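Local coordinates for protein tylactone synthase starter module and modules 1 & 2 (Streptomyces fradiae, PDB 2Z5L) that probably reduces the beta-keto group of a growing polyketide chain with NADPH, as the first ketoreductase of the tylosin synthase, at residues V262-G267 with R274-L279; G269-R274 with F340-I345; L287-R292 with E305-H310. One frame throughout, in Å; residues are numbered along the deposited sequence.

From the N terminus, contact 1 closes the shortest loop, packing helix 270-281 against strand 261-265 across the glycine-rich turn. The chain then runs on into strand 286-291 and helix 300-308, and contact 3 joins these two. Contact 2 closes last, when strand 338-341 delivers its end to the start of helix 270-281. Contacts 1 and 2 cross: their segments alternate and both include R274. Contact 3 follows contact 1 in series and lies wholly within the span of contact 2. Strands 286-291, 261-265 and 338-341 are neighbours in one parallel sheet, so the three contacts fasten two helices to adjoining strands.

Contact 1. Residues V262-G267 with R274-L279; sequences VLITGG and RLARRL
I264 is the main bump on the strand side, and its CD1 methyl enters a shallow hollow in the helix formed by L275, A276 and L279. The floor of this hollow is the bare helix backbone at A276, whose CA lies 4.0 Å from I264 CD1. The small A276 methyl borders it, CB standing 4.1 Å from the same I264 CD1. L279 raises another wall, its CD1 4.0 Å from I264 CD1, while L275 is looser, with CD1 4.4 Å from I264 CG1. The I264 chain reaches this depth because CG1 lies anti to its carbonyl carbon (chi1 -68°) and CD1 continues outward in an extended chain (chi2 164°). The fit is also reciprocal: L279 CD1 is itself a bump that drops between the two strand residues facing the helix. It meets V262 CG1 at 3.8 Å, the closest approach of the contact, and there the two side chains cross at about a right angle. Strand 262-265 and helix 274-279 run nearly antiparallel, at 165°, with their axes 10.0 Å apart, as expected for the first strand and helix of a Rossmann-fold beta-alpha-beta unit. The connection to the helix passes through G266, which has a positive phi, and G267 of a probable dinucleotide-binding glycine motif. Every touching residue is buried and no hydrogen bond spans the interface. F340 of strand 338-341 packs on V262, I264, L275 and L279, closing one flank of this apolar patch, while L289 covers I264 from strand 286-291. On the helix side turned from the sheet, R274 forms a salt bridge with D458, and R278 reaches D462 and E282.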
ATOM      1  N   VAL A 262     -22.838   6.845 -11.771  1.00 32.28           N
ATOM      2  CA  VAL A 262     -21.551   6.865 -11.093  1.00 29.30           C
ATOM      3  C   VAL A 262     -21.745   6.413  -9.646  1.00 29.49           C
ATOM      4  O   VAL A 262     -22.554   6.970  -8.900  1.00 29.87           O
ATOM      5  CB  VAL A 262     -20.910   8.277 -11.123  1.00 28.78           C
ATOM      6  CG1 VAL A 262     -19.561   8.253 -10.436  1.00 25.72           C
ATOM      7  CG2 VAL A 262     -20.755   8.755 -12.560  1.00 26.70           C
ATOM      8  N   LEU A 263     -21.031   5.358  -9.277  1.00 25.88           N
ATOM      9  CA  LEU A 263     -21.094   4.808  -7.928  1.00 23.92           C
ATOM     10  C   LEU A 263     -19.929   5.375  -7.129  1.00 23.20           C
ATOM     11  O   LEU A 263     -18.775   5.272  -7.559  1.00 22.60           O
ATOM     12  CB  LEU A 263     -20.968   3.287  -7.964  1.00 20.53           C
ATOM     13  CG  LEU A 263     -20.893   2.574  -6.617  1.00 20.30           C
ATOM     14  CD1 LEU A 263     -22.143   2.898  -5.775  1.00 21.57           C
ATOM     15  CD2 LEU A 263     -20.808   1.055  -6.849  1.00 26.61           C
ATOM     16  N   ILE A 264     -20.232   5.954  -5.973  1.00 21.82           N
ATOM     17  CA  ILE A 264     -19.198   6.535  -5.112  1.00 23.59           C
ATOM     18  C   ILE A 264     -19.296   6.017  -3.682  1.00 22.85           C
ATOM     19  O   ILE A 264     -20.256   6.336  -2.969  1.00 22.70           O
ATOM     20  CB  ILE A 264     -19.314   8.077  -5.046  1.00 22.31           C
ATOM     21  CG1 ILE A 264     -18.978   8.697  -6.397  1.00 23.12           C
ATOM     22  CG2 ILE A 264     -18.391   8.620  -3.951  1.00 21.70           C
ATOM     23  CD1 ILE A 264     -19.427  10.150  -6.517  1.00 22.73           C
ATOM     24  N   THR A 265     -18.311   5.230  -3.245  1.00 24.00           N
ATOM     25  CA  THR A 265     -18.370   4.757  -1.864  1.00 23.65           C
ATOM     26  C   THR A 265     -17.774   5.851  -0.968  1.00 25.21           C
ATOM     27  O   THR A 265     -17.045   6.729  -1.449  1.00 26.09           O
ATOM     28  CB  THR A 265     -17.654   3.399  -1.657  1.00 24.58           C
ATOM     29  OG1 THR A 265     -16.236   3.558  -1.737  1.00 22.81           O
ATOM     30  CG2 THR A 265     -18.102   2.390  -2.734  1.00 22.58           C
ATOM     31  N   GLY A 266     -18.122   5.831   0.316  1.00 24.88           N
ATOM     32  CA  GLY A 266     -17.646   6.860   1.215  1.00 23.47           C
ATOM     33  C   GLY A 266     -18.092   8.210   0.683  1.00 24.09           C
ATOM     34  O   GLY A 266     -17.377   9.208   0.762  1.00 22.54           O
ATOM     35  N   GLY A 267     -19.295   8.247   0.127  1.00 24.04           N
ATOM     36  CA  GLY A 267     -19.814   9.494  -0.428  1.00 25.26           C
ATOM     37  C   GLY A 267     -20.195  10.576   0.585  1.00 26.23           C
ATOM     38  O   GLY A 267     -20.435  11.711   0.198  1.00 25.75           O
ATOM     39  N   ARG A 274     -17.228  16.162  -2.125  1.00 27.44           N
ATOM     40  CA  ARG A 274     -16.540  16.975  -3.124  1.00 27.39           C
ATOM     41  C   ARG A 274     -16.530  16.330  -4.501  1.00 24.64           C
ATOM     42  O   ARG A 274     -16.734  16.992  -5.519  1.00 21.61           O
ATOM     43  CB  ARG A 274     -15.096  17.189  -2.674  1.00 30.19           C
ATOM     44  CG  ARG A 274     -14.172  17.666  -3.769  1.00 36.59           C
ATOM     45  CD  ARG A 274     -14.284  19.146  -3.922  1.00 41.31           C
ATOM     46  NE  ARG A 274     -13.892  19.798  -2.676  1.00 47.70           N
ATOM     47  CZ  ARG A 274     -13.700  21.103  -2.553  1.00 50.29           C
ATOM     48  NH1 ARG A 274     -13.865  21.893  -3.610  1.00 51.18           N
ATOM     49  NH2 ARG A 274     -13.329  21.612  -1.384  1.00 52.15           N
ATOM     50  N   LEU A 275     -16.248  15.036  -4.523  1.00 25.69           N
ATOM     51  CA  LEU A 275     -16.197  14.280  -5.769  1.00 24.62           C
ATOM     52  C   LEU A 275     -17.581  14.327  -6.382  1.00 22.76           C
ATOM     53  O   LEU A 275     -17.739  14.618  -7.561  1.00 23.31           O
ATOM     54  CB  LEU A 275     -15.815  12.836  -5.461  1.00 23.79           C
ATOM     55  CG  LEU A 275     -14.964  12.100  -6.497  1.00 27.42           C
ATOM     56  CD1 LEU A 275     -15.066  10.592  -6.222  1.00 26.94           C
ATOM     57  CD2 LEU A 275     -15.389  12.409  -7.893  1.00 26.44           C
ATOM     58  N   ALA A 276     -18.590  14.052  -5.563  1.00 24.37           N
ATOM     59  CA  ALA A 276     -19.959  14.050  -6.052  1.00 24.49           C
ATOM     60  C   ALA A 276     -20.377  15.389  -6.675  1.00 26.23           C
ATOM     61  O   ALA A 276     -20.845  15.419  -7.808  1.00 27.18           O
ATOM     62  CB  ALA A 276     -20.907  13.657  -4.923  1.00 24.05           C
ATOM     63  N   ARG A 277     -20.206  16.496  -5.954  1.00 23.76           N
ATOM     64  CA  ARG A 277     -20.577  17.791  -6.505  1.00 25.39           C
ATOM     65  C   ARG A 277     -19.897  18.075  -7.840  1.00 26.36           C
ATOM     66  O   ARG A 277     -20.493  18.662  -8.739  1.00 27.52           O
ATOM     67  CB  ARG A 277     -20.240  18.912  -5.518  1.00 25.65           C
ATOM     68  CG  ARG A 277     -21.085  18.921  -4.256  1.00 26.99           C
ATOM     69  CD  ARG A 277     -20.638  20.040  -3.300  1.00 25.03           C
ATOM     70  NE  ARG A 277     -21.368  20.066  -2.044  1.00 24.13           N
ATOM     71  CZ  ARG A 277     -22.559  20.637  -1.870  1.00 26.04           C
ATOM     72  NH1 ARG A 277     -23.173  21.240  -2.882  1.00 27.94           N
ATOM     73  NH2 ARG A 277     -23.137  20.618  -0.673  1.00 24.14           N
ATOM     74  N   ARG A 278     -18.640  17.668  -7.968  1.00 28.36           N
ATOM     75  CA  ARG A 278     -17.894  17.894  -9.205  1.00 28.95           C
ATOM     76  C   ARG A 278     -18.391  17.035 -10.366  1.00 29.63           C
ATOM     77  O   ARG A 278     -18.497  17.516 -11.496  1.00 27.59           O
ATOM     78  CB  ARG A 278     -16.406  17.634  -8.964  1.00 30.81           C
ATOM     79  CG  ARG A 278     -15.694  18.809  -8.284  1.00 35.49           C
ATOM     80  CD  ARG A 278     -15.532  19.980  -9.267  1.00 36.62           C
ATOM     81  NE  ARG A 278     -14.679  19.660 -10.417  1.00 37.18           N
ATOM     82  CZ  ARG A 278     -13.344  19.631 -10.402  1.00 40.10           C
ATOM     83  NH1 ARG A 278     -12.676  19.899  -9.288  1.00 39.77           N
ATOM     84  NH2 ARG A 278     -12.675  19.372 -11.521  1.00 39.73           N
ATOM     85  N   LEU A 279     -18.679  15.769 -10.079  1.00 29.21           N
ATOM     86  CA  LEU A 279     -19.168  14.847 -11.093  1.00 31.70           C
ATOM     87  C   LEU A 279     -20.557  15.249 -11.565  1.00 31.83           C
ATOM     88  O   LEU A 279     -20.805  15.399 -12.767  1.00 34.97           O
ATOM     89  CB  LEU A 279     -19.174  13.425 -10.531  1.00 29.11           C
ATOM     90  CG  LEU A 279     -17.742  12.972 -10.213  1.00 30.15           C
ATOM     91  CD1 LEU A 279     -17.703  11.494  -9.874  1.00 27.39           C
ATOM     92  CD2 LEU A 279     -16.848  13.285 -11.434  1.00 28.99           C
TER

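Contact 2. Residues G269-R274 with F340-I345; sequences GAIGRR and FHTAGI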
ATOM      1  N   GLY A 269     -18.186  11.416   3.009  1.00 27.87           N
ATOM      2  CA  GLY A 269     -16.894  11.809   3.558  1.00 27.22           C
ATOM      3  C   GLY A 269     -16.437  13.092   2.892  1.00 23.61           C
ATOM      4  O   GLY A 269     -17.056  13.540   1.923  1.00 25.38           O
ATOM      5  N   ALA A 270     -15.359  13.695   3.384  1.00 25.65           N
ATOM      6  CA  ALA A 270     -14.869  14.963   2.820  1.00 24.99           C
ATOM      7  C   ALA A 270     -14.574  14.870   1.329  1.00 24.48           C
ATOM      8  O   ALA A 270     -14.919  15.761   0.559  1.00 23.90           O
ATOM      9  CB  ALA A 270     -13.594  15.425   3.575  1.00 28.21           C
ATOM     10  N   ILE A 271     -13.902  13.800   0.935  1.00 22.44           N
ATOM     11  CA  ILE A 271     -13.589  13.596  -0.463  1.00 23.65           C
ATOM     12  C   ILE A 271     -14.886  13.227  -1.207  1.00 22.41           C
ATOM     13  O   ILE A 271     -15.241  13.850  -2.205  1.00 22.54           O
ATOM     14  CB  ILE A 271     -12.535  12.482  -0.606  1.00 23.46           C
ATOM     15  CG1 ILE A 271     -11.174  13.022  -0.153  1.00 29.15           C
ATOM     16  CG2 ILE A 271     -12.471  11.992  -2.052  1.00 28.87           C
ATOM     17  CD1 ILE A 271     -10.073  11.984  -0.053  1.00 30.08           C
ATOM     18  N   GLY A 272     -15.597  12.233  -0.689  1.00 22.47           N
ATOM     19  CA  GLY A 272     -16.851  11.810  -1.301  1.00 22.96           C
ATOM     20  C   GLY A 272     -17.775  12.944  -1.734  1.00 23.38           C
ATOM     21  O   GLY A 272     -18.122  13.058  -2.915  1.00 23.09           O
ATOM     22  N   ARG A 273     -18.161  13.805  -0.794  1.00 24.72           N
ATOM     23  CA  ARG A 273     -19.044  14.920  -1.111  1.00 24.84           C
ATOM     24  C   ARG A 273     -18.492  15.777  -2.245  1.00 26.32           C
ATOM     25  O   ARG A 273     -19.189  16.059  -3.217  1.00 28.42           O
ATOM     26  CB  ARG A 273     -19.307  15.762   0.140  1.00 20.55           C
ATOM     27  CG  ARG A 273     -19.984  14.974   1.268  1.00 20.87           C
ATOM     28  CD  ARG A 273     -20.443  15.851   2.446  1.00 18.94           C
ATOM     29  NE  ARG A 273     -20.754  15.030   3.605  1.00 19.66           N
ATOM     30  CZ  ARG A 273     -21.936  14.997   4.215  1.00 15.41           C
ATOM     31  NH1 ARG A 273     -22.953  15.744   3.787  1.00 17.07           N
ATOM     32  NH2 ARG A 273     -22.092  14.214   5.270  1.00 21.13           N
ATOM     33  N   ARG A 274     -17.228  16.162  -2.125  1.00 27.44           N
ATOM     34  CA  ARG A 274     -16.540  16.975  -3.124  1.00 27.39           C
ATOM     35  C   ARG A 274     -16.530  16.330  -4.501  1.00 24.64           C
ATOM     36  O   ARG A 274     -16.734  16.992  -5.519  1.00 21.61           O
ATOM     37  CB  ARG A 274     -15.096  17.189  -2.674  1.00 30.19           C
ATOM     38  CG  ARG A 274     -14.172  17.666  -3.769  1.00 36.59           C
ATOM     39  CD  ARG A 274     -14.284  19.146  -3.922  1.00 41.31           C
ATOM     40  NE  ARG A 274     -13.892  19.798  -2.676  1.00 47.70           N
ATOM     41  CZ  ARG A 274     -13.700  21.103  -2.553  1.00 50.29           C
ATOM     42  NH1 ARG A 274     -13.865  21.893  -3.610  1.00 51.18           N
ATOM     43  NH2 ARG A 274     -13.329  21.612  -1.384  1.00 52.15           N
ATOM     44  N   PHE A 340     -16.158   4.872  -7.915  1.00 25.94           N
ATOM     45  CA  PHE A 340     -15.135   5.633  -7.187  1.00 25.18           C
ATOM     46  C   PHE A 340     -15.152   5.157  -5.729  1.00 24.57           C
ATOM     47  O   PHE A 340     -16.127   5.360  -5.005  1.00 25.74           O
ATOM     48  CB  PHE A 340     -15.426   7.131  -7.262  1.00 25.32           C
ATOM     49  CG  PHE A 340     -15.209   7.727  -8.634  1.00 27.66           C
ATOM     50  CD1 PHE A 340     -13.982   8.255  -9.002  1.00 28.58           C
ATOM     51  CD2 PHE A 340     -16.241   7.766  -9.556  1.00 28.48           C
ATOM     52  CE1 PHE A 340     -13.794   8.832 -10.267  1.00 28.83           C
ATOM     53  CE2 PHE A 340     -16.064   8.337 -10.819  1.00 28.96           C
ATOM     54  CZ  PHE A 340     -14.841   8.867 -11.174  1.00 28.88           C
ATOM     55  N   HIS A 341     -14.071   4.519  -5.302  1.00 22.67           N
ATOM     56  CA  HIS A 341     -13.973   3.992  -3.945  1.00 23.64           C
ATOM     57  C   HIS A 341     -13.206   4.930  -3.022  1.00 24.54           C
ATOM     58  O   HIS A 341     -11.979   4.923  -3.022  1.00 25.45           O
ATOM     59  CB  HIS A 341     -13.279   2.628  -3.980  1.00 22.69           C
ATOM     60  CG  HIS A 341     -13.315   1.891  -2.677  1.00 21.82           C
ATOM     61  ND1 HIS A 341     -14.479   1.687  -1.970  1.00 25.36           N
ATOM     62  CD2 HIS A 341     -12.327   1.304  -1.959  1.00 21.58           C
ATOM     63  CE1 HIS A 341     -14.207   1.007  -0.867  1.00 25.61           C
ATOM     64  NE2 HIS A 341     -12.910   0.764  -0.837  1.00 27.58           N
ATOM     65  N   THR A 342     -13.919   5.740  -2.240  1.00 24.85           N
ATOM     66  CA  THR A 342     -13.237   6.651  -1.325  1.00 26.60           C
ATOM     67  C   THR A 342     -13.389   6.169   0.122  1.00 30.37           C
ATOM     68  O   THR A 342     -12.797   6.747   1.029  1.00 31.65           O
ATOM     69  CB  THR A 342     -13.740   8.129  -1.450  1.00 23.25           C
ATOM     70  OG1 THR A 342     -14.848   8.335  -0.583  1.00 22.58           O
ATOM     71  CG2 THR A 342     -14.229   8.456  -2.868  1.00 23.40           C
ATOM     72  N   ALA A 343     -14.160   5.097   0.340  1.00 32.26           N
ATOM     73  CA  ALA A 343     -14.369   4.585   1.703  1.00 34.52           C
ATOM     74  C   ALA A 343     -13.090   4.146   2.414  1.00 35.34           C
ATOM     75  O   ALA A 343     -12.151   3.643   1.799  1.00 34.50           O
ATOM     76  CB  ALA A 343     -15.370   3.432   1.701  1.00 31.39           C
ATOM     77  N   GLY A 344     -13.084   4.314   3.732  1.00 37.56           N
ATOM     78  CA  GLY A 344     -11.932   3.937   4.526  1.00 41.06           C
ATOM     79  C   GLY A 344     -11.972   4.617   5.874  1.00 43.78           C
ATOM     80  O   GLY A 344     -12.845   5.454   6.128  1.00 44.71           O
ATOM     81  N   ILE A 345     -11.023   4.270   6.740  1.00 45.89           N
ATOM     82  CA  ILE A 345     -10.980   4.846   8.077  1.00 47.24           C
ATOM     83  C   ILE A 345      -9.620   5.392   8.463  1.00 47.81           C
ATOM     84  O   ILE A 345      -8.588   4.923   7.983  1.00 50.00           O
ATOM     85  CB  ILE A 345     -11.353   3.812   9.124  1.00 47.73           C
ATOM     86  CG1 ILE A 345     -10.263   2.755   9.197  1.00 48.57           C
ATOM     87  CG2 ILE A 345     -12.679   3.156   8.767  1.00 49.30           C
ATOM     88  CD1 ILE A 345     -10.428   1.819  10.350  1.00 49.39           C
TER
HETATM   89  O   HOH W   1     -15.042  10.359   1.484  1.00 21.85           O
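T342 and I271 meet where the end of a Rossmann-fold strand faces the first turn of helix 270-281, the turn carrying G269 and G272 of a probable GxGxxG-type dinucleotide-binding motif. The two branched side chains run antiparallel alongside one another, so the touch is between branches: CG2 of I271 lies 4.0 Å from CG2 of T342. The same I271 methyl stands 4.1 Å from T342 CB. In I271, CG1 stands beside the backbone N (chi1 -73°), which leaves CG2 anti to N and facing T342. In T342 the methyl is anti to the carbonyl carbon, and OG1 takes the place between N and carbonyl carbon (chi1 88°), which turns the hydroxyl toward G272. At G272 no side chain intervenes, and T342 OG1 comes to 4.1 Å from G272 CA. T342 OG1 lies too far from G272 N for a direct bond, and a water joins them instead. T342 OG1 has a second polar partner in T265 O on the neighbouring strand; since that carbonyl can only accept, the hydroxyl donates to it and accepts from the water. The water thus links the helix start to T342, whose hydroxyl is in turn bonded to T265 O. F389 of strand 386-391 packs on both I271 and T342, and W433 also touches I271. G269 occupies the N-cap position, and G269 O accepts R273 N at 2.9 Å. G272 N, still in the first turn and ahead of that bond, turns to the water. G272 N donates to the water over 2.9 Å, the water donates to T342 OG1 over 2.9 Å, and the angle at the water oxygen between these two atoms is about 86°.

Contact 3. Residues L287-R292 with E305-H310; sequences LVLTSR and EELRGH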
ATOM      1  N   LEU A 287     -25.949   9.556  -9.706  1.00 28.32           N
ATOM      2  CA  LEU A 287     -24.954   9.330  -8.687  1.00 26.50           C
ATOM      3  C   LEU A 287     -25.594   8.421  -7.666  1.00 24.48           C
ATOM      4  O   LEU A 287     -26.767   8.597  -7.309  1.00 23.31           O
ATOM      5  CB  LEU A 287     -24.541  10.644  -8.008  1.00 27.14           C
ATOM      6  CG  LEU A 287     -23.646  11.599  -8.799  1.00 29.45           C
ATOM      7  CD1 LEU A 287     -23.263  12.826  -7.936  1.00 30.86           C
ATOM      8  CD2 LEU A 287     -22.387  10.865  -9.224  1.00 31.26           C
ATOM      9  N   VAL A 288     -24.826   7.432  -7.228  1.00 22.03           N
ATOM     10  CA  VAL A 288     -25.262   6.484  -6.216  1.00 22.61           C
ATOM     11  C   VAL A 288     -24.206   6.581  -5.128  1.00 23.18           C
ATOM     12  O   VAL A 288     -23.058   6.214  -5.352  1.00 25.55           O
ATOM     13  CB  VAL A 288     -25.306   5.065  -6.793  1.00 21.61           C
ATOM     14  CG1 VAL A 288     -25.524   4.062  -5.694  1.00 17.29           C
ATOM     15  CG2 VAL A 288     -26.435   4.986  -7.819  1.00 21.97           C
ATOM     16  N   LEU A 289     -24.595   7.092  -3.967  1.00 22.76           N
ATOM     17  CA  LEU A 289     -23.673   7.280  -2.863  1.00 24.03           C
ATOM     18  C   LEU A 289     -23.918   6.294  -1.741  1.00 25.88           C
ATOM     19  O   LEU A 289     -25.058   6.074  -1.330  1.00 28.51           O
ATOM     20  CB  LEU A 289     -23.811   8.708  -2.327  1.00 23.58           C
ATOM     21  CG  LEU A 289     -23.870   9.810  -3.384  1.00 23.43           C
ATOM     22  CD1 LEU A 289     -24.227  11.119  -2.698  1.00 27.65           C
ATOM     23  CD2 LEU A 289     -22.556   9.925  -4.127  1.00 25.84           C
ATOM     24  N   THR A 290     -22.849   5.685  -1.245  1.00 24.59           N
ATOM     25  CA  THR A 290     -23.017   4.749  -0.151  1.00 27.07           C
ATOM     26  C   THR A 290     -22.322   5.331   1.051  1.00 27.62           C
ATOM     27  O   THR A 290     -21.331   6.046   0.912  1.00 26.62           O
ATOM     28  CB  THR A 290     -22.411   3.382  -0.471  1.00 26.90           C
ATOM     29  OG1 THR A 290     -21.004   3.419  -0.235  1.00 31.24           O
ATOM     30  CG2 THR A 290     -22.657   3.027  -1.942  1.00 30.87           C
ATOM     31  N   SER A 291     -22.867   5.044   2.227  1.00 27.82           N
ATOM     32  CA  SER A 291     -22.299   5.516   3.485  1.00 32.06           C
ATOM     33  C   SER A 291     -22.763   4.627   4.633  1.00 35.91           C
ATOM     34  O   SER A 291     -23.745   3.896   4.508  1.00 35.01           O
ATOM     35  CB  SER A 291     -22.720   6.958   3.755  1.00 30.42           C
ATOM     36  OG  SER A 291     -24.114   7.060   3.972  1.00 26.52           O
ATOM     37  N   ARG A 292     -22.041   4.714   5.746  1.00 39.81           N
ATOM     38  CA  ARG A 292     -22.309   3.946   6.955  1.00 43.93           C
ATOM     39  C   ARG A 292     -23.726   4.109   7.500  1.00 45.67           C
ATOM     40  O   ARG A 292     -24.352   3.130   7.899  1.00 48.15           O
ATOM     41  CB  ARG A 292     -21.288   4.331   8.042  1.00 44.40           C
ATOM     42  CG  ARG A 292     -20.880   5.824   8.028  1.00 46.14           C
ATOM     43  CD  ARG A 292     -19.556   6.049   7.289  1.00 44.68           C
ATOM     44  NE  ARG A 292     -19.572   7.168   6.351  1.00 38.07           N
ATOM     45  CZ  ARG A 292     -19.375   7.045   5.040  1.00 39.45           C
ATOM     46  NH1 ARG A 292     -19.153   5.843   4.525  1.00 40.70           N
ATOM     47  NH2 ARG A 292     -19.392   8.116   4.242  1.00 28.36           N
ATOM     48  N   GLU A 305     -30.255  16.998  -2.508  1.00 31.03           N
ATOM     49  CA  GLU A 305     -31.079  18.020  -3.151  1.00 32.92           C
ATOM     50  C   GLU A 305     -30.220  18.966  -3.991  1.00 31.80           C
ATOM     51  O   GLU A 305     -30.577  19.297  -5.123  1.00 32.12           O
ATOM     52  CB  GLU A 305     -31.841  18.846  -2.108  1.00 36.02           C
ATOM     53  CG  GLU A 305     -33.055  18.198  -1.480  1.00 41.26           C
ATOM     54  CD  GLU A 305     -33.742  19.153  -0.501  1.00 45.18           C
ATOM     55  OE1 GLU A 305     -33.802  20.366  -0.817  1.00 48.49           O
ATOM     56  OE2 GLU A 305     -34.228  18.703   0.568  1.00 46.15           O
ATOM     57  N   GLU A 306     -29.092  19.417  -3.454  1.00 31.24           N
ATOM     58  CA  GLU A 306     -28.245  20.323  -4.222  1.00 29.25           C
ATOM     59  C   GLU A 306     -27.642  19.589  -5.409  1.00 29.23           C
ATOM     60  O   GLU A 306     -27.466  20.180  -6.457  1.00 31.90           O
ATOM     61  CB  GLU A 306     -27.144  20.898  -3.326  1.00 30.04           C
ATOM     62  CG  GLU A 306     -27.710  21.542  -2.074  1.00 32.23           C
ATOM     63  CD  GLU A 306     -26.662  22.219  -1.204  1.00 30.98           C
ATOM     64  OE1 GLU A 306     -27.029  22.604  -0.073  1.00 27.32           O
ATOM     65  OE2 GLU A 306     -25.506  22.362  -1.663  1.00 31.07           O
ATOM     66  N   LEU A 307     -27.355  18.297  -5.243  1.00 27.81           N
ATOM     67  CA  LEU A 307     -26.772  17.500  -6.317  1.00 26.87           C
ATOM     68  C   LEU A 307     -27.763  17.288  -7.477  1.00 26.09           C
ATOM     69  O   LEU A 307     -27.373  17.275  -8.640  1.00 23.17           O
ATOM     70  CB  LEU A 307     -26.288  16.142  -5.770  1.00 27.86           C
ATOM     71  CG  LEU A 307     -25.151  16.101  -4.737  1.00 27.83           C
ATOM     72  CD1 LEU A 307     -24.871  14.676  -4.321  1.00 29.81           C
ATOM     73  CD2 LEU A 307     -23.899  16.725  -5.321  1.00 29.72           C
ATOM     74  N   ARG A 308     -29.043  17.116  -7.156  1.00 27.34           N
ATOM     75  CA  ARG A 308     -30.066  16.929  -8.184  1.00 27.43           C
ATOM     76  C   ARG A 308     -30.287  18.239  -8.919  1.00 28.93           C
ATOM     77  O   ARG A 308     -30.756  18.258 -10.052  1.00 29.57           O
ATOM     78  CB  ARG A 308     -31.376  16.488  -7.559  1.00 25.89           C
ATOM     79  CG  ARG A 308     -31.272  15.250  -6.763  1.00 23.52           C
ATOM     80  CD  ARG A 308     -32.606  14.908  -6.134  1.00 21.60           C
ATOM     81  NE  ARG A 308     -32.464  13.638  -5.410  1.00 24.53           N
ATOM     82  CZ  ARG A 308     -32.508  13.505  -4.089  1.00 22.92           C
ATOM     83  NH1 ARG A 308     -32.704  14.571  -3.326  1.00 23.26           N
ATOM     84  NH2 ARG A 308     -32.339  12.307  -3.528  1.00 23.66           N
ATOM     85  N   GLY A 309     -29.930  19.341  -8.266  1.00 31.72           N
ATOM     86  CA  GLY A 309     -30.084  20.646  -8.881  1.00 32.68           C
ATOM     87  C   GLY A 309     -29.190  20.790 -10.093  1.00 34.00           C
ATOM     88  O   GLY A 309     -29.407  21.664 -10.932  1.00 32.76           O
ATOM     89  N   HIS A 310     -28.169  19.943 -10.182  1.00 36.03           N
ATOM     90  CA  HIS A 310     -27.249  19.986 -11.318  1.00 36.65           C
ATOM     91  C   HIS A 310     -27.859  19.228 -12.476  1.00 37.76           C
ATOM     92  O   HIS A 310     -27.299  19.220 -13.566  1.00 39.32           O
ATOM     93  CB  HIS A 310     -25.907  19.356 -10.945  1.00 37.48           C
ATOM     94  CG  HIS A 310     -25.057  20.227 -10.080  1.00 39.23           C
ATOM     95  ND1 HIS A 310     -24.522  21.420 -10.523  1.00 38.56           N
ATOM     96  CD2 HIS A 310     -24.685  20.111  -8.783  1.00 39.69           C
ATOM     97  CE1 HIS A 310     -23.863  21.998  -9.537  1.00 37.08           C
ATOM     98  NE2 HIS A 310     -23.947  21.225  -8.469  1.00 40.10           N
TER
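L307 carries the whole helix side of this contact through one methyl, CD1, which points at two leucines of the strand. The tighter meeting is with L289: the two side chains meet end on through their CD1 methyls, L307 CD1 standing 4.0 Å from L289 CD1. L287, two residues earlier on the same strand face, is looser, its CD1 lying 4.4 Å from L307 CD1. L307 extends straight down to the sheet, with CG anti to the carbonyl carbon (chi1 -64°) and an extended chi2 of 179°. All three leucines are buried. Helix 270-281 fills in beside them, A276 and A280 lying against L287 and R277 against L307.

The solvent side is quite different. E305, E306, R308 and H310 are exposed and take no part in the apolar meeting. Two of them still have polar partners: E306 OE2 forms a salt bridge with R277 NH1, linking the two neighbouring helices across the surface, and R308 NH2 bonds to V314 O of the next strand. G309 N makes two weak bonds, to E305 O and E306 O. Helix 300-308, apolar toward the sheet and charged outside, connects the adjacent parallel strands 286-291 and 313-318, a beta-alpha-beta crossover of the Rossmann fold of short-chain dehydrogenases/reductases.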